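Local coordinates for protein diaminopimelate decarboxylase (Aquifex aeolicus, PDB 2P3E) that probably catalyses the pyridoxal phosphate-dependent decarboxylation of meso-diaminopimelate to L-lysine, the last step of lysine biosynthesis by the diaminopimelate pathway, at residues Y215-Y226 with L264-A274. Residues are numbered along the deposited sequence; the frame is centred on the assembly and turned at random.
Sequences YREAVEKVVSLY and LLKDLLENVKA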
ATOM      1  N   TYR B 215       5.694  26.555  14.277  1.00 20.57           N
ATOM      2  CA  TYR B 215       6.266  25.947  15.473  1.00 19.99           C
ATOM      3  C   TYR B 215       6.306  26.915  16.661  1.00 20.43           C
ATOM      4  O   TYR B 215       6.152  26.490  17.800  1.00 20.15           O
ATOM      5  CB  TYR B 215       7.657  25.391  15.200  1.00 20.48           C
ATOM      6  CG  TYR B 215       7.659  24.034  14.491  1.00 20.38           C
ATOM      7  CD1 TYR B 215       7.510  22.831  15.218  1.00 20.46           C
ATOM      8  CD2 TYR B 215       7.838  23.959  13.121  1.00 18.43           C
ATOM      9  CE1 TYR B 215       7.524  21.566  14.554  1.00 21.26           C
ATOM     10  CE2 TYR B 215       7.857  22.730  12.448  1.00 20.95           C
ATOM     11  CZ  TYR B 215       7.694  21.536  13.163  1.00 22.10           C
ATOM     12  OH  TYR B 215       7.721  20.333  12.459  1.00 21.92           O
ATOM     13  N   ARG B 216       6.527  28.202  16.401  1.00 20.55           N
ATOM     14  CA  ARG B 216       6.618  29.168  17.497  1.00 21.08           C
ATOM     15  C   ARG B 216       5.313  29.193  18.306  1.00 20.87           C
ATOM     16  O   ARG B 216       5.342  28.920  19.498  1.00 20.53           O
ATOM     17  CB  ARG B 216       7.014  30.572  17.010  1.00 21.29           C
ATOM     18  CG  ARG B 216       7.618  31.443  18.130  1.00 23.00           C
ATOM     19  CD  ARG B 216       7.360  32.954  17.947  1.00 26.25           C
ATOM     20  NE  ARG B 216       5.931  33.254  17.917  1.00 28.55           N
ATOM     21  CZ  ARG B 216       5.150  33.385  18.988  1.00 30.12           C
ATOM     22  NH1 ARG B 216       5.639  33.273  20.227  1.00 29.83           N
ATOM     23  NH2 ARG B 216       3.858  33.618  18.814  1.00 29.98           N
ATOM     24  N   GLU B 217       4.182  29.467  17.646  1.00 20.94           N
ATOM     25  CA  GLU B 217       2.884  29.561  18.327  1.00 21.75           C
ATOM     26  C   GLU B 217       2.519  28.237  18.974  1.00 21.21           C
ATOM     27  O   GLU B 217       2.025  28.210  20.101  1.00 20.65           O
ATOM     28  CB  GLU B 217       1.749  30.005  17.378  1.00 22.30           C
ATOM     29  CG  GLU B 217       0.376  30.156  18.098  1.00 25.15           C
ATOM     30  CD  GLU B 217      -0.767  30.591  17.177  1.00 27.34           C
ATOM     31  OE1 GLU B 217      -0.573  30.681  15.945  1.00 27.07           O
ATOM     32  OE2 GLU B 217      -1.881  30.841  17.707  1.00 31.61           O
ATOM     33  N   ALA B 218       2.772  27.149  18.247  1.00 20.47           N
ATOM     34  CA  ALA B 218       2.483  25.796  18.728  1.00 20.76           C
ATOM     35  C   ALA B 218       3.198  25.519  20.034  1.00 20.23           C
ATOM     36  O   ALA B 218       2.568  25.153  21.032  1.00 20.38           O
ATOM     37  CB  ALA B 218       2.871  24.749  17.661  1.00 20.55           C
ATOM     38  N   VAL B 219       4.519  25.691  20.023  1.00 19.76           N
ATOM     39  CA  VAL B 219       5.342  25.470  21.210  1.00 19.52           C
ATOM     40  C   VAL B 219       5.012  26.485  22.327  1.00 19.52           C
ATOM     41  O   VAL B 219       5.063  26.144  23.505  1.00 19.35           O
ATOM     42  CB  VAL B 219       6.874  25.438  20.852  1.00 19.56           C
ATOM     43  CG1 VAL B 219       7.745  25.331  22.093  1.00 19.09           C
ATOM     44  CG2 VAL B 219       7.174  24.263  19.889  1.00 18.91           C
ATOM     45  N   GLU B 220       4.651  27.708  21.947  1.00 19.45           N
ATOM     46  CA  GLU B 220       4.211  28.719  22.921  1.00 20.79           C
ATOM     47  C   GLU B 220       3.016  28.207  23.717  1.00 20.08           C
ATOM     48  O   GLU B 220       3.000  28.288  24.940  1.00 20.33           O
ATOM     49  CB  GLU B 220       3.875  30.034  22.223  1.00 21.05           C
ATOM     50  CG  GLU B 220       3.457  31.147  23.151  1.00 26.24           C
ATOM     51  CD  GLU B 220       2.732  32.251  22.403  1.00 32.62           C
ATOM     52  OE1 GLU B 220       1.636  31.971  21.851  1.00 36.59           O
ATOM     53  OE2 GLU B 220       3.250  33.391  22.357  1.00 33.66           O
ATOM     54  N   LYS B 221       2.043  27.633  23.019  1.00 20.44           N
ATOM     55  CA  LYS B 221       0.869  27.042  23.678  1.00 20.98           C
ATOM     56  C   LYS B 221       1.256  25.928  24.641  1.00 20.33           C
ATOM     57  O   LYS B 221       0.706  25.828  25.736  1.00 20.70           O
ATOM     58  CB  LYS B 221      -0.127  26.498  22.639  1.00 21.20           C
ATOM     59  CG  LYS B 221      -0.635  27.502  21.614  1.00 24.27           C
ATOM     60  CD  LYS B 221      -1.541  28.545  22.215  1.00 29.33           C
ATOM     61  CE  LYS B 221      -2.141  29.437  21.116  1.00 30.99           C
ATOM     62  NZ  LYS B 221      -3.039  30.453  21.746  1.00 33.31           N
ATOM     63  N   VAL B 222       2.186  25.072  24.219  1.00 19.76           N
ATOM     64  CA  VAL B 222       2.665  23.985  25.068  1.00 19.76           C
ATOM     65  C   VAL B 222       3.411  24.509  26.295  1.00 19.40           C
ATOM     66  O   VAL B 222       3.242  23.977  27.403  1.00 18.83           O
ATOM     67  CB  VAL B 222       3.531  22.971  24.279  1.00 19.81           C
ATOM     68  CG1 VAL B 222       4.279  22.040  25.233  1.00 21.33           C
ATOM     69  CG2 VAL B 222       2.637  22.149  23.339  1.00 21.05           C
ATOM     70  N   VAL B 223       4.218  25.556  26.091  1.00 19.38           N
ATOM     71  CA  VAL B 223       4.979  26.183  27.185  1.00 19.70           C
ATOM     72  C   VAL B 223       4.009  26.787  28.209  1.00 19.45           C
ATOM     73  O   VAL B 223       4.192  26.626  29.420  1.00 19.52           O
ATOM     74  CB  VAL B 223       5.974  27.266  26.663  1.00 19.73           C
ATOM     75  CG1 VAL B 223       6.513  28.150  27.822  1.00 19.47           C
ATOM     76  CG2 VAL B 223       7.129  26.607  25.932  1.00 20.59           C
ATOM     77  N   SER B 224       2.984  27.474  27.717  1.00 19.69           N
ATOM     78  CA  SER B 224       1.915  27.988  28.590  1.00 20.12           C
ATOM     79  C   SER B 224       1.184  26.881  29.350  1.00 19.60           C
ATOM     80  O   SER B 224       0.910  27.035  30.546  1.00 18.47           O
ATOM     81  CB  SER B 224       0.912  28.820  27.797  1.00 20.30           C
ATOM     82  OG  SER B 224       1.618  29.863  27.126  1.00 24.47           O
ATOM     83  N   LEU B 225       0.850  25.781  28.665  1.00 18.83           N
ATOM     84  CA  LEU B 225       0.247  24.635  29.354  1.00 18.85           C
ATOM     85  C   LEU B 225       1.194  24.084  30.421  1.00 18.99           C
ATOM     86  O   LEU B 225       0.764  23.752  31.528  1.00 19.28           O
ATOM     87  CB  LEU B 225      -0.144  23.504  28.380  1.00 18.79           C
ATOM     88  CG  LEU B 225      -0.836  22.271  29.010  1.00 19.07           C
ATOM     89  CD1 LEU B 225      -2.147  22.629  29.740  1.00 18.02           C
ATOM     90  CD2 LEU B 225      -1.112  21.224  27.933  1.00 20.25           C
ATOM     91  N   TYR B 226       2.473  23.980  30.080  1.00 19.27           N
ATOM     92  CA  TYR B 226       3.491  23.510  31.019  1.00 20.11           C
ATOM     93  C   TYR B 226       3.500  24.378  32.286  1.00 20.69           C
ATOM     94  O   TYR B 226       3.495  23.858  33.402  1.00 20.51           O
ATOM     95  CB  TYR B 226       4.854  23.526  30.339  1.00 19.93           C
ATOM     96  CG  TYR B 226       6.050  23.405  31.255  1.00 20.40           C
ATOM     97  CD1 TYR B 226       6.520  22.157  31.650  1.00 21.02           C
ATOM     98  CD2 TYR B 226       6.730  24.545  31.711  1.00 21.99           C
ATOM     99  CE1 TYR B 226       7.634  22.029  32.464  1.00 20.69           C
ATOM    100  CE2 TYR B 226       7.845  24.426  32.559  1.00 21.04           C
ATOM    101  CZ  TYR B 226       8.286  23.157  32.907  1.00 21.87           C
ATOM    102  OH  TYR B 226       9.361  22.995  33.722  1.00 22.62           O
ATOM    103  N   LEU B 264      14.604  29.403  16.266  1.00 17.43           N
ATOM    104  CA  LEU B 264      13.240  29.858  16.426  1.00 18.14           C
ATOM    105  C   LEU B 264      12.728  29.640  17.856  1.00 17.96           C
ATOM    106  O   LEU B 264      11.969  30.468  18.369  1.00 18.01           O
ATOM    107  CB  LEU B 264      12.316  29.157  15.430  1.00 18.43           C
ATOM    108  CG  LEU B 264      10.839  29.601  15.433  1.00 19.81           C
ATOM    109  CD1 LEU B 264      10.669  31.048  14.909  1.00 21.55           C
ATOM    110  CD2 LEU B 264       9.967  28.615  14.656  1.00 19.75           C
ATOM    111  N   LEU B 265      13.136  28.534  18.490  1.00 17.43           N
ATOM    112  CA  LEU B 265      12.535  28.118  19.767  1.00 17.36           C
ATOM    113  C   LEU B 265      13.391  28.393  21.007  1.00 17.29           C
ATOM    114  O   LEU B 265      12.937  28.171  22.126  1.00 17.12           O
ATOM    115  CB  LEU B 265      12.160  26.615  19.736  1.00 17.43           C
ATOM    116  CG  LEU B 265      11.211  26.092  18.646  1.00 18.12           C
ATOM    117  CD1 LEU B 265      10.981  24.590  18.833  1.00 19.11           C
ATOM    118  CD2 LEU B 265       9.872  26.845  18.638  1.00 17.59           C
ATOM    119  N   LYS B 266      14.628  28.851  20.812  1.00 17.84           N
ATOM    120  CA  LYS B 266      15.576  29.001  21.922  1.00 18.09           C
ATOM    121  C   LYS B 266      14.967  29.793  23.084  1.00 18.22           C
ATOM    122  O   LYS B 266      14.921  29.313  24.218  1.00 17.23           O
ATOM    123  CB  LYS B 266      16.873  29.682  21.467  1.00 18.54           C
ATOM    124  CG  LYS B 266      17.926  29.756  22.586  1.00 21.54           C
ATOM    125  CD  LYS B 266      18.959  30.846  22.350  1.00 25.44           C
ATOM    126  CE  LYS B 266      20.034  30.810  23.460  1.00 27.52           C
ATOM    127  NZ  LYS B 266      21.283  31.451  22.981  1.00 30.84           N
ATOM    128  N   ASP B 267      14.484  30.995  22.786  1.00 18.14           N
ATOM    129  CA  ASP B 267      14.024  31.887  23.847  1.00 19.51           C
ATOM    130  C   ASP B 267      12.771  31.333  24.526  1.00 19.29           C
ATOM    131  O   ASP B 267      12.644  31.385  25.747  1.00 19.38           O
ATOM    132  CB  ASP B 267      13.813  33.304  23.322  1.00 19.42           C
ATOM    133  CG  ASP B 267      15.127  34.000  22.978  1.00 21.44           C
ATOM    134  OD1 ASP B 267      16.218  33.467  23.257  1.00 21.92           O
ATOM    135  OD2 ASP B 267      15.073  35.091  22.392  1.00 27.31           O
ATOM    136  N   LEU B 268      11.873  30.775  23.721  1.00 19.88           N
ATOM    137  CA  LEU B 268      10.690  30.105  24.222  1.00 20.23           C
ATOM    138  C   LEU B 268      11.027  28.967  25.197  1.00 19.89           C
ATOM    139  O   LEU B 268      10.420  28.872  26.263  1.00 19.54           O
ATOM    140  CB  LEU B 268       9.869  29.600  23.036  1.00 20.81           C
ATOM    141  CG  LEU B 268       8.383  29.294  23.128  1.00 23.31           C
ATOM    142  CD1 LEU B 268       7.590  30.388  23.873  1.00 25.59           C
ATOM    143  CD2 LEU B 268       7.834  29.105  21.707  1.00 22.70           C
ATOM    144  N   LEU B 269      12.004  28.128  24.844  1.00 19.86           N
ATOM    145  CA  LEU B 269      12.375  26.966  25.664  1.00 20.45           C
ATOM    146  C   LEU B 269      13.225  27.322  26.883  1.00 21.39           C
ATOM    147  O   LEU B 269      13.377  26.511  27.806  1.00 21.33           O
ATOM    148  CB  LEU B 269      13.068  25.882  24.824  1.00 20.47           C
ATOM    149  CG  LEU B 269      12.250  25.277  23.672  1.00 20.19           C
ATOM    150  CD1 LEU B 269      13.079  24.320  22.829  1.00 21.18           C
ATOM    151  CD2 LEU B 269      10.953  24.610  24.174  1.00 20.88           C
ATOM    152  N   GLU B 270      13.781  28.529  26.902  1.00 21.88           N
ATOM    153  CA  GLU B 270      14.462  28.997  28.105  1.00 22.38           C
ATOM    154  C   GLU B 270      13.498  29.094  29.299  1.00 22.26           C
ATOM    155  O   GLU B 270      13.938  29.052  30.451  1.00 22.80           O
ATOM    156  CB  GLU B 270      15.215  30.307  27.844  1.00 22.59           C
ATOM    157  CG  GLU B 270      16.023  30.837  29.029  1.00 26.58           C
ATOM    158  CD  GLU B 270      16.913  29.785  29.745  1.00 30.20           C
ATOM    159  OE1 GLU B 270      17.634  29.009  29.074  1.00 31.05           O
ATOM    160  OE2 GLU B 270      16.898  29.758  31.000  1.00 29.77           O
ATOM    161  N   ASN B 271      12.193  29.164  29.027  1.00 21.42           N
ATOM    162  CA  ASN B 271      11.176  29.223  30.077  1.00 21.48           C
ATOM    163  C   ASN B 271      10.967  27.904  30.819  1.00 22.20           C
ATOM    164  O   ASN B 271      10.295  27.874  31.843  1.00 21.90           O
ATOM    165  CB  ASN B 271       9.830  29.655  29.492  1.00 21.07           C
ATOM    166  CG  ASN B 271       9.838  31.095  28.993  1.00 20.22           C
ATOM    167  OD1 ASN B 271      10.017  32.033  29.772  1.00 19.25           O
ATOM    168  ND2 ASN B 271       9.621  31.272  27.698  1.00 17.97           N
ATOM    169  N   VAL B 272      11.504  26.811  30.283  1.00 22.39           N
ATOM    170  CA  VAL B 272      11.166  25.497  30.825  1.00 23.30           C
ATOM    171  C   VAL B 272      12.364  24.697  31.338  1.00 23.18           C
ATOM    172  O   VAL B 272      13.478  24.813  30.820  1.00 23.61           O
ATOM    173  CB  VAL B 272      10.311  24.674  29.823  1.00 23.71           C
ATOM    174  CG1 VAL B 272       9.097  25.496  29.359  1.00 24.48           C
ATOM    175  CG2 VAL B 272      11.126  24.238  28.649  1.00 22.30           C
ATOM    176  N   LYS B 273      12.123  23.913  32.380  1.00 23.58           N
ATOM    177  CA  LYS B 273      13.138  23.039  32.957  1.00 24.33           C
ATOM    178  C   LYS B 273      13.062  21.627  32.366  1.00 23.26           C
ATOM    179  O   LYS B 273      14.001  20.840  32.513  1.00 23.51           O
ATOM    180  CB  LYS B 273      12.965  22.937  34.482  1.00 24.52           C
ATOM    181  CG  LYS B 273      13.275  24.203  35.258  1.00 27.60           C
ATOM    182  CD  LYS B 273      13.381  23.889  36.767  1.00 29.77           C
ATOM    183  CE  LYS B 273      12.013  23.603  37.368  1.00 33.85           C
ATOM    184  NZ  LYS B 273      12.141  23.308  38.848  1.00 38.55           N
ATOM    185  N   ALA B 274      11.934  21.310  31.732  1.00 22.45           N
ATOM    186  CA  ALA B 274      11.688  19.983  31.169  1.00 21.57           C
ATOM    187  C   ALA B 274      12.717  19.565  30.115  1.00 20.87           C
ATOM    188  O   ALA B 274      13.303  20.410  29.437  1.00 21.12           O
ATOM    189  CB  ALA B 274      10.279  19.912  30.605  1.00 21.72           C
TER
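Leu268 is the knob in a hole made by Arg216, Val219, Glu220 and Val223. Its CG lies anti to the backbone N (chi1 -158°), and both methyls touch helix 214-231. CD2 lies 3.3 Å from Arg216 O and also touches Val219 CG1, while CD1 meets Glu220 CA. Val219 is packed from three leucines: its CG2 meets Leu265 CD2 at 3.9 Å, and its CG1 also touches Leu269 CD2. The axes of 215-226 and 264-269 come within 9.9 Å and cross at -16°, nearly parallel. They belong to neighbouring outer helices of the TIM-barrel-like domain that probably holds the pyridoxal phosphate, and Leu239 of strand 238-240 touches Tyr226, Val272 and Ala274. A type I turn from Leu269 to Val272 brings Val272 CB over one face of the Tyr226 ring in a CH-pi contact, 4.1 Å from the centroid. Val272 CG1 lies 3.5 Å from Tyr226 CD2. Lys273 N donates to Tyr226 OH at 3.2 Å, 155° at the hydrogen. A leucine in place of Tyr226 would probably leave Lys273 N without this acceptor and Val272 without its ring face. The solvent side is looser and polar. There Arg216 NH1 bridges to Glu220 OE2 within one helix. Asn271 touches Val223 CG1 through CB, while its ND2 turns back to Leu268 O.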